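Local coordinates for glutathione S-transferase (Xanthomonas axonopodis pv. citri, PDB 6NV6), which binds glutathione and, as a theta-class glutathione S-transferase, probably conjugates it to electrophilic substrates, at residues R142-L147 and E181-Q186; M98-S103 and I163-F168; L83-P88 and R157-D162; W114-T119 and M175-P180. All coordinates share one frame; numbering follows the deposited sequence.

Overall arrangement
All four contacts involve the helical C-terminal half of the transferase, and interaction 2 is the central one, its centre about 5 Å from that of the chain. It touches interaction 1, where A143 CB lies 3.8 Å from L165 CD2, and interaction 3, where M98 CG lies 3.8 Å from G161 CA. Interactions 3 and 4 sit on opposite sides of the chain's centre, their own centres about 31 Å apart. Interactions 1 and 4 share a continuous run of chain, 175-180 leading straight into 181-186, with centres about 19 Å apart. Interactions 2 and 3 also meet helices 13-25 and 68-79 of the thioredoxin-like domain, the domain that usually supplies most of the glutathione site in this family.

Interaction 1: residues R142-L147 and E181-Q186; sequences RADAAL and ELPHLQ
D144, near the C-terminal end of helix 126-146, reaches across to the first turn of helix 183-193 and accepts hydrogen bonds from its backbone. The main bond runs from L185 N to D144 OD2, 2.9 Å long and nearly straight at 173°. The donor approaches from above the carboxylate plane, 39° out of it. H184 N also reaches OD2, at 3.0 Å, but this bond is bent and weak. P183 has no N-H to offer, although its ring CD packs against the same oxygen. One carboxylate oxygen thus serves two amides in a turn whose N-cap residue, L182, has no polar side chain. L182 O is used in turn, accepting from Q186 N. D144 gets there with CG anti to its own N, and its other oxygen, OD1, lies beside H184 CD2, the carboxylate and imidazole planes steeply turned against each other. At the far end a water donates to both L147 O (2.9 Å) and H184 O (2.8 Å), bridging the two backbones. Beneath the polar groups L147 CD1 meets L185 CD1 at 4.0 Å, and L185 continues onto I169 and F173. The positive end of the helix dipole would probably keep D144 ionised. This is a helix N-terminus held by a carboxylate from a neighbouring helix, within the all-helical domain of a glutathione transferase.

Interaction 2: residues M98-S103 and I163-F168; sequences MDWTTS and IPLGSF
P164 and L165 press against M98 and T101 where two helices of the C-terminal bundle, 88-118 and 163-174, pack in the interior. The axes of the short segments approach to 8.5 Å and their directions differ by 45°. Along the second segment P164 comes first: its ring CG lies 3.7 Å from M98 CE, while CB faces T101. The bend at the methionine's last torsion (chi3 79°) turns CE back onto the proline ring, which CG already touches. L165 follows, with CB 3.3 Å from T101 OG1. That hydroxyl is not bonded to L165 N despite being close; its hydrogen bond is with W97 O, in its own helix. The leucine methyls extend to the edge of the W100 indole, where CD1 lies near the ring plane, 4.1 Å from CZ3. Two residues on, S167 is occupied within its own helix: OG and N both donate to I163 O, coming from opposite faces of the carbonyl plane, with the OG bond 2.7 Å long. Its side chain also touches K17 and W20 of helix 13-25, tying this helix to the thioredoxin-like domain. F168 closes the contact. T101 has its methyl anti to the backbone N (chi1 -65° to OG1), and CG2 is thereby directed at the phenyl ring, 3.5 Å from both F168 CD2 and CE2.

Interaction 3: residues L83-P88 and R157-D162; sequences LYPQAP and RFAMGD
M160 N donates to L83 O and so joins two loops, a bond of 2.9 Å and 164° that meets a lone pair in the carbonyl plane, near where the chains come closest, L83 CA to A159 CA at 4.2 Å. Side chains gather round this link. M160 takes chi1 of 54°, with CG set between the backbone N and the carbonyl carbon, and its thioether then runs side by side with Y84, both pointing the same way. The methyl CE reaches the edge of the tyrosine ring, 3.7 Å from CD2 and near the ring plane. SD sits obliquely, 5.1 Å from the ring centroid, a Met-aromatic contact. Next to it P85 CD rests on the A159 methyl at 4.1 Å. Beyond the hydrogen bond, L83 sends CD2 to F158 CE1, 3.5 Å away, and both residues also touch I163 and E24. The F158 ring has a cation-pi partner in R195. Segment 157-162 ends at D162, whose buried carboxylate is bonded to L153 N, W188 NE1 and S154 OG at the start of helix 163-174. The M160 N to L83 O bond is the one hydrogen bond between the two segments and fixes their relative position at that point. The remaining side-chain contacts are mostly apolar or Met-aromatic, so burial of L83, A159 and M160 probably contributes much of the hold.

Interaction 4: residues W114-T119 and M175-P180; sequences WGVVRT and MPIERP
V116 and V117, in the last turn of the long helix 88-118, lean on the connector between helices 163-174 and 183-193, at the periphery of the transferase's helical C-terminal domain. The closer packing is on V116. Its CG1, anti to the backbone N (chi1 176°), touches P176 O at 3.8 Å and the I177 methyl CG2 at 4.1 Å, the V116 and I177 side chains meeting at about a right angle. I177 goes on to L133 and W172, and V116 to I129, so this side faces the bundle. The V117 side is thinner: CG2 just reaches M175 CG, also 4.1 Å away, and has P176 CD at 4.5 Å, with P176 itself exposed to solvent. M175 is buried mainly by F109, L112 and F113 of helix 88-118 rather than by V117. No hydrogen bond crosses the contact. The connector keeps its shape by itself: P176 is the centre of an inverse gamma turn, closed by a weak bond from I177 N to M175 O. R179 folds back over it, I177 O lying above one face of the guanidinium, and NH2 also bonds to W172 O. In the guanidinium plane, R179 NH2 donates to M175 O at 2.9 Å and 162°.

Interaction 1: residues R142-L147 and E181-Q186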
loop_
_atom_site.group_PDB
_atom_site.type_symbol
_atom_site.label_atom_id
_atom_site.label_comp_id
_atom_site.label_asym_id
_atom_site.label_seq_id
_atom_site.Cartn_x
_atom_site.Cartn_y
_atom_site.Cartn_z
ATOM N N ARG A 142 2.466 12.357 10.036
ATOM C CA ARG A 142 2.194 11.496 11.181
ATOM C C ARG A 142 2.913 10.156 11.043
ATOM O O ARG A 142 3.524 9.664 12.001
ATOM C CB ARG A 142 0.687 11.294 11.339
ATOM C CG ARG A 142 -0.069 12.510 11.883
ATOM C CD ARG A 142 -1.567 12.367 11.634
ATOM N NE ARG A 142 -2.276 13.647 11.638
ATOM C CZ ARG A 142 -3.576 13.787 11.376
ATOM N NH1 ARG A 142 -4.323 12.729 11.092
ATOM N NH2 ARG A 142 -4.135 14.987 11.403
ATOM N N ALA A 143 2.851 9.548 9.859
ATOM C CA ALA A 143 3.600 8.321 9.639
ATOM C C ALA A 143 5.103 8.576 9.730
ATOM O O ALA A 143 5.849 7.754 10.283
ATOM C CB ALA A 143 3.214 7.733 8.285
ATOM N N ASP A 144 5.559 9.712 9.183
ATOM C CA ASP A 144 6.962 10.096 9.291
ATOM C C ASP A 144 7.393 10.164 10.744
ATOM O O ASP A 144 8.519 9.783 11.085
ATOM C CB ASP A 144 7.202 11.441 8.604
ATOM C CG ASP A 144 8.664 11.883 8.670
ATOM O OD1 ASP A 144 9.047 12.577 9.640
ATOM O OD2 ASP A 144 9.443 11.532 7.758
ATOM N N ALA A 145 6.510 10.643 11.617
ATOM C CA ALA A 145 6.840 10.702 13.034
ATOM C C ALA A 145 6.921 9.308 13.645
ATOM O O ALA A 145 7.783 9.041 14.492
ATOM C CB ALA A 145 5.812 11.555 13.765
ATOM N N ALA A 146 6.034 8.402 13.232
ATOM C CA ALA A 146 6.097 7.047 13.765
ATOM C C ALA A 146 7.338 6.320 13.267
ATOM O O ALA A 146 7.907 5.487 13.987
ATOM C CB ALA A 146 4.833 6.271 13.391
ATOM N N LEU A 147 7.780 6.636 12.053
ATOM C CA LEU A 147 8.967 6.013 11.490
ATOM C C LEU A 147 10.245 6.691 11.942
ATOM O O LEU A 147 11.332 6.279 11.523
ATOM C CB LEU A 147 8.868 6.004 9.965
ATOM C CG LEU A 147 7.759 5.068 9.452
ATOM C CD1 LEU A 147 7.437 5.375 8.000
ATOM C CD2 LEU A 147 8.137 3.575 9.647
ATOM N N GLU A 181 9.565 17.713 2.966
ATOM C CA GLU A 181 10.663 16.882 3.445
ATOM C C GLU A 181 10.163 15.995 4.584
ATOM O O GLU A 181 9.798 16.489 5.656
ATOM C CB GLU A 181 11.832 17.759 3.886
ATOM C CG GLU A 181 12.915 17.939 2.828
ATOM C CD GLU A 181 13.983 16.860 2.875
ATOM O OE1 GLU A 181 13.741 15.808 3.519
ATOM O OE2 GLU A 181 15.065 17.072 2.268
ATOM N N LEU A 182 10.130 14.681 4.355
ATOM C CA LEU A 182 9.731 13.706 5.370
ATOM C C LEU A 182 10.751 12.575 5.376
ATOM O O LEU A 182 10.547 11.531 4.739
ATOM C CB LEU A 182 8.323 13.179 5.117
ATOM C CG LEU A 182 7.190 14.206 5.138
ATOM C CD1 LEU A 182 5.959 13.596 4.488
ATOM C CD2 LEU A 182 6.906 14.686 6.565
ATOM N N PRO A 183 11.845 12.727 6.127
ATOM C CA PRO A 183 13.031 11.898 5.879
ATOM C C PRO A 183 12.943 10.507 6.475
ATOM O O PRO A 183 13.589 9.584 5.966
ATOM C CB PRO A 183 14.163 12.707 6.530
ATOM C CG PRO A 183 13.504 14.008 7.006
ATOM C CD PRO A 183 12.083 13.672 7.225
ATOM N N HIS A 184 12.190 10.336 7.561
ATOM C CA HIS A 184 12.001 8.984 8.074
ATOM C C HIS A 184 11.075 8.195 7.158
ATOM O O HIS A 184 11.357 7.039 6.812
ATOM C CB HIS A 184 11.487 9.028 9.514
ATOM C CG HIS A 184 12.305 9.912 10.403
ATOM N ND1 HIS A 184 13.274 9.418 11.251
ATOM C CD2 HIS A 184 12.327 11.259 10.545
ATOM C CE1 HIS A 184 13.849 10.424 11.887
ATOM N NE2 HIS A 184 13.293 11.550 11.476
ATOM N N LEU A 185 9.979 8.824 6.729
ATOM C CA LEU A 185 9.133 8.235 5.702
ATOM C C LEU A 185 9.949 7.811 4.490
ATOM O O LEU A 185 9.754 6.716 3.958
ATOM C CB LEU A 185 8.054 9.238 5.297
ATOM C CG LEU A 185 6.996 8.697 4.341
ATOM C CD1 LEU A 185 6.002 7.780 5.076
ATOM C CD2 LEU A 185 6.295 9.853 3.634
ATOM N N GLN A 186 10.882 8.663 4.055
ATOM C CA GLN A 186 11.645 8.382 2.843
ATOM C C GLN A 186 12.634 7.236 3.039
ATOM O O GLN A 186 12.790 6.387 2.153
ATOM C CB GLN A 186 12.378 9.642 2.398
ATOM C CG GLN A 186 13.311 9.416 1.225
ATOM C CD GLN A 186 13.866 10.706 0.674
ATOM O OE1 GLN A 186 13.268 11.771 0.858
ATOM N NE2 GLN A 186 15.017 10.626 -0.006
HETATM O O HOH W 1 12.398 5.491 8.922
#

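Interaction 2: residues M98-S103 and I163-F168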
loop_
_atom_site.group_PDB
_atom_site.type_symbol
_atom_site.label_atom_id
_atom_site.label_comp_id
_atom_site.label_asym_id
_atom_site.label_seq_id
_atom_site.Cartn_x
_atom_site.Cartn_y
_atom_site.Cartn_z
ATOM N N MET A 98 -2.601 -0.077 9.053
ATOM C CA MET A 98 -3.463 -0.645 8.026
ATOM C C MET A 98 -4.814 0.063 8.003
ATOM O O MET A 98 -5.277 0.507 6.947
ATOM C CB MET A 98 -3.632 -2.142 8.258
ATOM C CG MET A 98 -2.323 -2.910 8.306
ATOM S SD MET A 98 -2.579 -4.692 8.457
ATOM C CE MET A 98 -2.991 -5.081 6.743
ATOM N N ASP A 99 -5.454 0.190 9.169
ATOM C CA ASP A 99 -6.722 0.910 9.249
ATOM C C ASP A 99 -6.559 2.384 8.895
ATOM O O ASP A 99 -7.405 2.960 8.204
ATOM C CB ASP A 99 -7.306 0.776 10.648
ATOM C CG ASP A 99 -8.110 -0.485 10.827
ATOM O OD1 ASP A 99 -8.528 -1.083 9.811
ATOM O OD2 ASP A 99 -8.321 -0.867 11.995
ATOM N N TRP A 100 -5.485 3.015 9.375
ATOM C CA TRP A 100 -5.278 4.437 9.123
ATOM C C TRP A 100 -5.060 4.724 7.637
ATOM O O TRP A 100 -5.505 5.761 7.124
ATOM C CB TRP A 100 -4.096 4.916 9.969
ATOM C CG TRP A 100 -3.714 6.357 9.807
ATOM C CD1 TRP A 100 -4.111 7.395 10.583
ATOM C CD2 TRP A 100 -2.808 6.903 8.841
ATOM N NE1 TRP A 100 -3.533 8.568 10.150
ATOM C CE2 TRP A 100 -2.725 8.289 9.083
ATOM C CE3 TRP A 100 -2.065 6.357 7.784
ATOM C CZ2 TRP A 100 -1.940 9.135 8.311
ATOM C CZ3 TRP A 100 -1.277 7.207 7.013
ATOM C CH2 TRP A 100 -1.226 8.577 7.281
ATOM N N THR A 101 -4.381 3.822 6.926
ATOM C CA THR A 101 -4.197 4.015 5.493
ATOM C C THR A 101 -5.543 4.106 4.788
ATOM O O THR A 101 -5.760 4.987 3.943
ATOM C CB THR A 101 -3.356 2.874 4.912
ATOM O OG1 THR A 101 -2.038 2.915 5.469
ATOM C CG2 THR A 101 -3.252 3.003 3.403
ATOM N N THR A 102 -6.464 3.214 5.134
ATOM C CA THR A 102 -7.788 3.259 4.531
ATOM C C THR A 102 -8.626 4.400 5.100
ATOM O O THR A 102 -9.216 5.183 4.348
ATOM C CB THR A 102 -8.486 1.916 4.728
ATOM O OG1 THR A 102 -7.714 0.885 4.093
ATOM C CG2 THR A 102 -9.889 1.963 4.139
ATOM N N SER A 103 -8.682 4.519 6.428
ATOM C CA SER A 103 -9.626 5.442 7.040
ATOM C C SER A 103 -9.252 6.902 6.804
ATOM O O SER A 103 -10.140 7.766 6.769
ATOM C CB SER A 103 -9.732 5.153 8.538
ATOM O OG SER A 103 -8.731 5.832 9.272
ATOM N N ILE A 163 2.386 -2.863 4.728
ATOM C CA ILE A 163 2.044 -3.152 3.343
ATOM C C ILE A 163 1.002 -2.181 2.785
ATOM O O ILE A 163 1.208 -1.669 1.678
ATOM C CB ILE A 163 1.604 -4.613 3.218
ATOM C CG1 ILE A 163 2.823 -5.522 3.332
ATOM C CG2 ILE A 163 0.866 -4.864 1.904
ATOM C CD1 ILE A 163 2.486 -6.995 3.335
ATOM N N PRO A 164 -0.107 -1.871 3.476
ATOM C CA PRO A 164 -1.084 -0.945 2.864
ATOM C C PRO A 164 -0.516 0.434 2.566
ATOM O O PRO A 164 -0.594 0.892 1.412
ATOM C CB PRO A 164 -2.213 -0.897 3.898
ATOM C CG PRO A 164 -2.104 -2.184 4.617
ATOM C CD PRO A 164 -0.649 -2.485 4.704
ATOM N N LEU A 165 0.076 1.115 3.560
ATOM C CA LEU A 165 0.688 2.415 3.274
ATOM C C LEU A 165 1.894 2.286 2.341
ATOM O O LEU A 165 2.139 3.181 1.520
ATOM C CB LEU A 165 1.101 3.113 4.566
ATOM C CG LEU A 165 1.583 4.552 4.390
ATOM C CD1 LEU A 165 0.492 5.435 3.782
ATOM C CD2 LEU A 165 2.059 5.123 5.712
ATOM N N GLY A 166 2.654 1.187 2.451
ATOM C CA GLY A 166 3.791 0.982 1.569
ATOM C C GLY A 166 3.401 0.916 0.105
ATOM O O GLY A 166 4.164 1.349 -0.765
ATOM N N SER A 167 2.209 0.391 -0.191
ATOM C CA SER A 167 1.771 0.323 -1.579
ATOM C C SER A 167 1.313 1.679 -2.098
ATOM O O SER A 167 1.404 1.938 -3.305
ATOM C CB SER A 167 0.662 -0.721 -1.734
ATOM O OG SER A 167 0.949 -1.909 -1.016
ATOM N N PHE A 168 0.818 2.552 -1.217
ATOM C CA PHE A 168 0.506 3.916 -1.640
ATOM C C PHE A 168 1.765 4.752 -1.787
ATOM O O PHE A 168 1.874 5.551 -2.726
ATOM C CB PHE A 168 -0.430 4.595 -0.639
ATOM C CG PHE A 168 -1.872 4.200 -0.776
ATOM C CD1 PHE A 168 -2.701 4.848 -1.667
ATOM C CD2 PHE A 168 -2.404 3.187 0.007
ATOM C CE1 PHE A 168 -4.037 4.487 -1.781
ATOM C CE2 PHE A 168 -3.736 2.821 -0.107
ATOM C CZ PHE A 168 -4.553 3.477 -1.010
#

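Interaction 3: residues L83-P88 and R157-D162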
loop_
_atom_site.group_PDB
_atom_site.type_symbol
_atom_site.label_atom_id
_atom_site.label_comp_id
_atom_site.label_asym_id
_atom_site.label_seq_id
_atom_site.Cartn_x
_atom_site.Cartn_y
_atom_site.Cartn_z
ATOM N N LEU A 83 5.227 -12.526 8.461
ATOM C CA LEU A 83 4.600 -11.227 8.271
ATOM C C LEU A 83 3.449 -10.960 9.222
ATOM O O LEU A 83 2.943 -9.829 9.253
ATOM C CB LEU A 83 4.091 -11.098 6.839
ATOM C CG LEU A 83 5.213 -10.921 5.828
ATOM C CD1 LEU A 83 4.688 -10.256 4.575
ATOM C CD2 LEU A 83 6.366 -10.126 6.447
ATOM N N TYR A 84 3.016 -11.965 9.982
ATOM C CA TYR A 84 1.872 -11.852 10.878
ATOM C C TYR A 84 2.365 -12.025 12.305
ATOM O O TYR A 84 2.527 -13.161 12.769
ATOM C CB TYR A 84 0.813 -12.902 10.520
ATOM C CG TYR A 84 -0.420 -12.939 11.400
ATOM C CD1 TYR A 84 -0.414 -13.626 12.607
ATOM C CD2 TYR A 84 -1.593 -12.292 11.022
ATOM C CE1 TYR A 84 -1.531 -13.663 13.417
ATOM C CE2 TYR A 84 -2.730 -12.331 11.823
ATOM C CZ TYR A 84 -2.688 -13.021 13.021
ATOM O OH TYR A 84 -3.789 -13.081 13.845
ATOM N N PRO A 85 2.660 -10.938 13.026
ATOM C CA PRO A 85 3.088 -11.066 14.427
ATOM C C PRO A 85 2.053 -11.808 15.261
ATOM O O PRO A 85 0.857 -11.496 15.225
ATOM C CB PRO A 85 3.256 -9.612 14.886
ATOM C CG PRO A 85 3.406 -8.819 13.645
ATOM C CD PRO A 85 2.602 -9.534 12.593
ATOM N N GLN A 86 2.517 -12.810 16.018
ATOM C CA GLN A 86 1.585 -13.677 16.730
ATOM C C GLN A 86 1.088 -13.060 18.036
ATOM O O GLN A 86 -0.054 -13.309 18.429
ATOM C CB GLN A 86 2.230 -15.041 16.968
ATOM C CG GLN A 86 2.088 -16.001 15.768
ATOM C CD GLN A 86 0.704 -16.670 15.655
ATOM O OE1 GLN A 86 -0.289 -16.214 16.241
ATOM N NE2 GLN A 86 0.645 -17.757 14.891
ATOM N N ALA A 87 1.897 -12.251 18.705
ATOM C CA ALA A 87 1.410 -11.600 19.919
ATOM C C ALA A 87 0.472 -10.447 19.566
ATOM O O ALA A 87 0.855 -9.558 18.794
ATOM C CB ALA A 87 2.562 -11.073 20.767
ATOM N N PRO A 88 -0.742 -10.413 20.128
ATOM C CA PRO A 88 -1.689 -9.349 19.756
ATOM C C PRO A 88 -1.123 -7.956 19.935
ATOM O O PRO A 88 -1.371 -7.074 19.105
ATOM C CB PRO A 88 -2.880 -9.608 20.688
ATOM C CG PRO A 88 -2.827 -11.091 20.944
ATOM C CD PRO A 88 -1.358 -11.436 20.995
ATOM N N ARG A 157 10.611 -4.866 13.113
ATOM C CA ARG A 157 10.804 -5.571 11.859
ATOM C C ARG A 157 9.607 -5.333 10.945
ATOM O O ARG A 157 8.488 -5.086 11.410
ATOM C CB ARG A 157 11.007 -7.078 12.097
ATOM N N PHE A 158 9.868 -5.383 9.641
ATOM C CA PHE A 158 8.816 -5.312 8.636
ATOM C C PHE A 158 7.780 -6.421 8.847
ATOM O O PHE A 158 8.106 -7.539 9.255
ATOM C CB PHE A 158 9.468 -5.405 7.251
ATOM C CG PHE A 158 8.517 -5.681 6.124
ATOM C CD1 PHE A 158 8.180 -6.974 5.789
ATOM C CD2 PHE A 158 8.013 -4.641 5.352
ATOM C CE1 PHE A 158 7.322 -7.234 4.728
ATOM C CE2 PHE A 158 7.150 -4.897 4.287
ATOM C CZ PHE A 158 6.807 -6.198 3.974
ATOM N N ALA A 159 6.521 -6.107 8.570
ATOM C CA ALA A 159 5.436 -7.091 8.633
ATOM C C ALA A 159 4.242 -6.529 7.857
ATOM O O ALA A 159 4.345 -5.484 7.204
ATOM C CB ALA A 159 5.085 -7.435 10.080
ATOM N N MET A 160 3.106 -7.229 7.931
ATOM C CA MET A 160 1.926 -6.873 7.142
ATOM C C MET A 160 1.507 -5.425 7.343
ATOM O O MET A 160 0.932 -4.813 6.430
ATOM C CB MET A 160 0.776 -7.798 7.524
ATOM C CG MET A 160 0.513 -7.811 9.036
ATOM S SD MET A 160 -1.012 -8.649 9.493
ATOM C CE MET A 160 -0.982 -9.893 8.231
ATOM N N GLY A 161 1.770 -4.874 8.531
ATOM C CA GLY A 161 1.341 -3.525 8.837
ATOM C C GLY A 161 1.948 -2.474 7.931
ATOM O O GLY A 161 1.352 -1.414 7.723
ATOM N N ASP A 162 3.123 -2.746 7.369
ATOM C CA ASP A 162 3.745 -1.793 6.459
ATOM C C ASP A 162 3.161 -1.837 5.051
ATOM O O ASP A 162 3.417 -0.924 4.253
ATOM C CB ASP A 162 5.249 -2.053 6.374
ATOM C CG ASP A 162 5.971 -1.733 7.657
ATOM O OD1 ASP A 162 5.960 -2.582 8.583
ATOM O OD2 ASP A 162 6.561 -0.633 7.720
#

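Interaction 4: residues W114-T119 and M175-P180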
loop_
_atom_site.group_PDB
_atom_site.type_symbol
_atom_site.label_atom_id
_atom_site.label_comp_id
_atom_site.label_asym_id
_atom_site.label_seq_id
_atom_site.Cartn_x
_atom_site.Cartn_y
_atom_site.Cartn_z
ATOM N N TRP A 114 -5.556 11.545 -8.643
ATOM C CA TRP A 114 -6.386 11.626 -9.842
ATOM C C TRP A 114 -6.149 12.941 -10.573
ATOM O O TRP A 114 -5.870 12.951 -11.779
ATOM C CB TRP A 114 -7.864 11.442 -9.489
ATOM C CG TRP A 114 -8.357 10.043 -9.814
ATOM C CD1 TRP A 114 -8.371 8.958 -8.971
ATOM C CD2 TRP A 114 -8.875 9.575 -11.074
ATOM N NE1 TRP A 114 -8.871 7.852 -9.627
ATOM C CE2 TRP A 114 -9.188 8.201 -10.915
ATOM C CE3 TRP A 114 -9.113 10.183 -12.317
ATOM C CZ2 TRP A 114 -9.727 7.429 -11.956
ATOM C CZ3 TRP A 114 -9.645 9.407 -13.352
ATOM C CH2 TRP A 114 -9.947 8.050 -13.161
ATOM N N GLY A 115 -6.235 14.057 -9.854
ATOM C CA GLY A 115 -5.998 15.361 -10.439
ATOM C C GLY A 115 -4.681 15.560 -11.173
ATOM O O GLY A 115 -4.561 16.474 -11.991
ATOM N N VAL A 116 -3.682 14.727 -10.905
ATOM C CA VAL A 116 -2.320 14.979 -11.347
ATOM C C VAL A 116 -1.888 13.997 -12.421
ATOM O O VAL A 116 -1.220 14.377 -13.383
ATOM C CB VAL A 116 -1.355 14.947 -10.143
ATOM C CG1 VAL A 116 0.093 15.120 -10.587
ATOM C CG2 VAL A 116 -1.747 16.009 -9.136
ATOM N N VAL A 117 -2.273 12.736 -12.284
ATOM C CA VAL A 117 -1.848 11.700 -13.212
ATOM C C VAL A 117 -2.935 11.361 -14.226
ATOM O O VAL A 117 -2.620 10.832 -15.306
ATOM C CB VAL A 117 -1.427 10.446 -12.421
ATOM C CG1 VAL A 117 -0.767 9.399 -13.319
ATOM C CG2 VAL A 117 -0.526 10.865 -11.273
ATOM N N ARG A 118 -4.197 11.679 -13.930
ATOM C CA ARG A 118 -5.309 11.135 -14.683
ATOM C C ARG A 118 -6.300 12.168 -15.203
ATOM O O ARG A 118 -7.118 11.819 -16.061
ATOM C CB ARG A 118 -6.057 10.098 -13.827
ATOM C CG ARG A 118 -5.329 8.761 -13.777
ATOM C CD ARG A 118 -6.007 7.732 -12.880
ATOM N NE ARG A 118 -5.175 6.534 -12.738
ATOM C CZ ARG A 118 -5.297 5.633 -11.762
ATOM N NH1 ARG A 118 -6.225 5.781 -10.826
ATOM N NH2 ARG A 118 -4.482 4.580 -11.727
ATOM N N THR A 119 -6.256 13.411 -14.739
ATOM C CA THR A 119 -7.183 14.353 -15.343
ATOM C C THR A 119 -6.443 15.339 -16.245
ATOM O O THR A 119 -5.303 15.724 -15.956
ATOM C CB THR A 119 -7.970 15.135 -14.285
ATOM O OG1 THR A 119 -7.084 16.017 -13.585
ATOM C CG2 THR A 119 -8.628 14.188 -13.290
ATOM N N MET A 175 5.144 10.008 -8.113
ATOM C CA MET A 175 4.266 11.035 -8.656
ATOM C C MET A 175 5.033 12.295 -9.021
ATOM O O MET A 175 5.967 12.685 -8.308
ATOM C CB MET A 175 3.181 11.429 -7.654
ATOM C CG MET A 175 1.854 10.792 -7.877
ATOM S SD MET A 175 0.604 11.707 -6.962
ATOM C CE MET A 175 1.493 12.058 -5.464
ATOM N N PRO A 176 4.638 12.983 -10.089
ATOM C CA PRO A 176 5.256 14.283 -10.400
ATOM C C PRO A 176 4.637 15.408 -9.574
ATOM O O PRO A 176 3.740 16.135 -10.001
ATOM C CB PRO A 176 4.983 14.428 -11.897
ATOM C CG PRO A 176 3.672 13.727 -12.100
ATOM C CD PRO A 176 3.576 12.633 -11.053
ATOM N N ILE A 177 5.116 15.552 -8.335
ATOM C CA ILE A 177 4.654 16.584 -7.415
ATOM C C ILE A 177 5.845 17.097 -6.610
ATOM O O ILE A 177 6.917 16.491 -6.585
ATOM C CB ILE A 177 3.571 16.066 -6.451
ATOM C CG1 ILE A 177 4.109 14.875 -5.655
ATOM C CG2 ILE A 177 2.290 15.676 -7.183
ATOM C CD1 ILE A 177 3.467 14.714 -4.304
ATOM N N GLU A 178 5.641 18.230 -5.935
ATOM C CA GLU A 178 6.609 18.750 -4.976
ATOM C C GLU A 178 6.186 18.274 -3.594
ATOM O O GLU A 178 5.095 18.621 -3.122
ATOM C CB GLU A 178 6.708 20.277 -5.024
ATOM C CG GLU A 178 7.991 20.819 -4.393
ATOM C CD GLU A 178 8.237 22.313 -4.633
ATOM O OE1 GLU A 178 7.268 23.060 -4.890
ATOM O OE2 GLU A 178 9.416 22.736 -4.566
ATOM N N ARG A 179 7.044 17.463 -2.956
ATOM C CA ARG A 179 6.760 16.824 -1.677
ATOM C C ARG A 179 7.427 17.565 -0.530
ATOM O O ARG A 179 8.547 18.055 -0.677
ATOM C CB ARG A 179 7.245 15.374 -1.675
ATOM C CG ARG A 179 6.279 14.398 -2.306
ATOM C CD ARG A 179 6.953 13.094 -2.681
ATOM N NE ARG A 179 8.049 13.298 -3.622
ATOM C CZ ARG A 179 7.936 13.246 -4.942
ATOM N NH1 ARG A 179 8.962 13.577 -5.706
ATOM N NH2 ARG A 179 6.782 12.950 -5.503
ATOM N N PRO A 180 6.794 17.657 0.633
ATOM C CA PRO A 180 7.503 18.172 1.805
ATOM C C PRO A 180 8.565 17.185 2.269
ATOM O O PRO A 180 8.495 15.980 2.015
ATOM C CB PRO A 180 6.391 18.321 2.842
ATOM C CG PRO A 180 5.457 17.211 2.497
ATOM C CD PRO A 180 5.467 17.123 0.986
#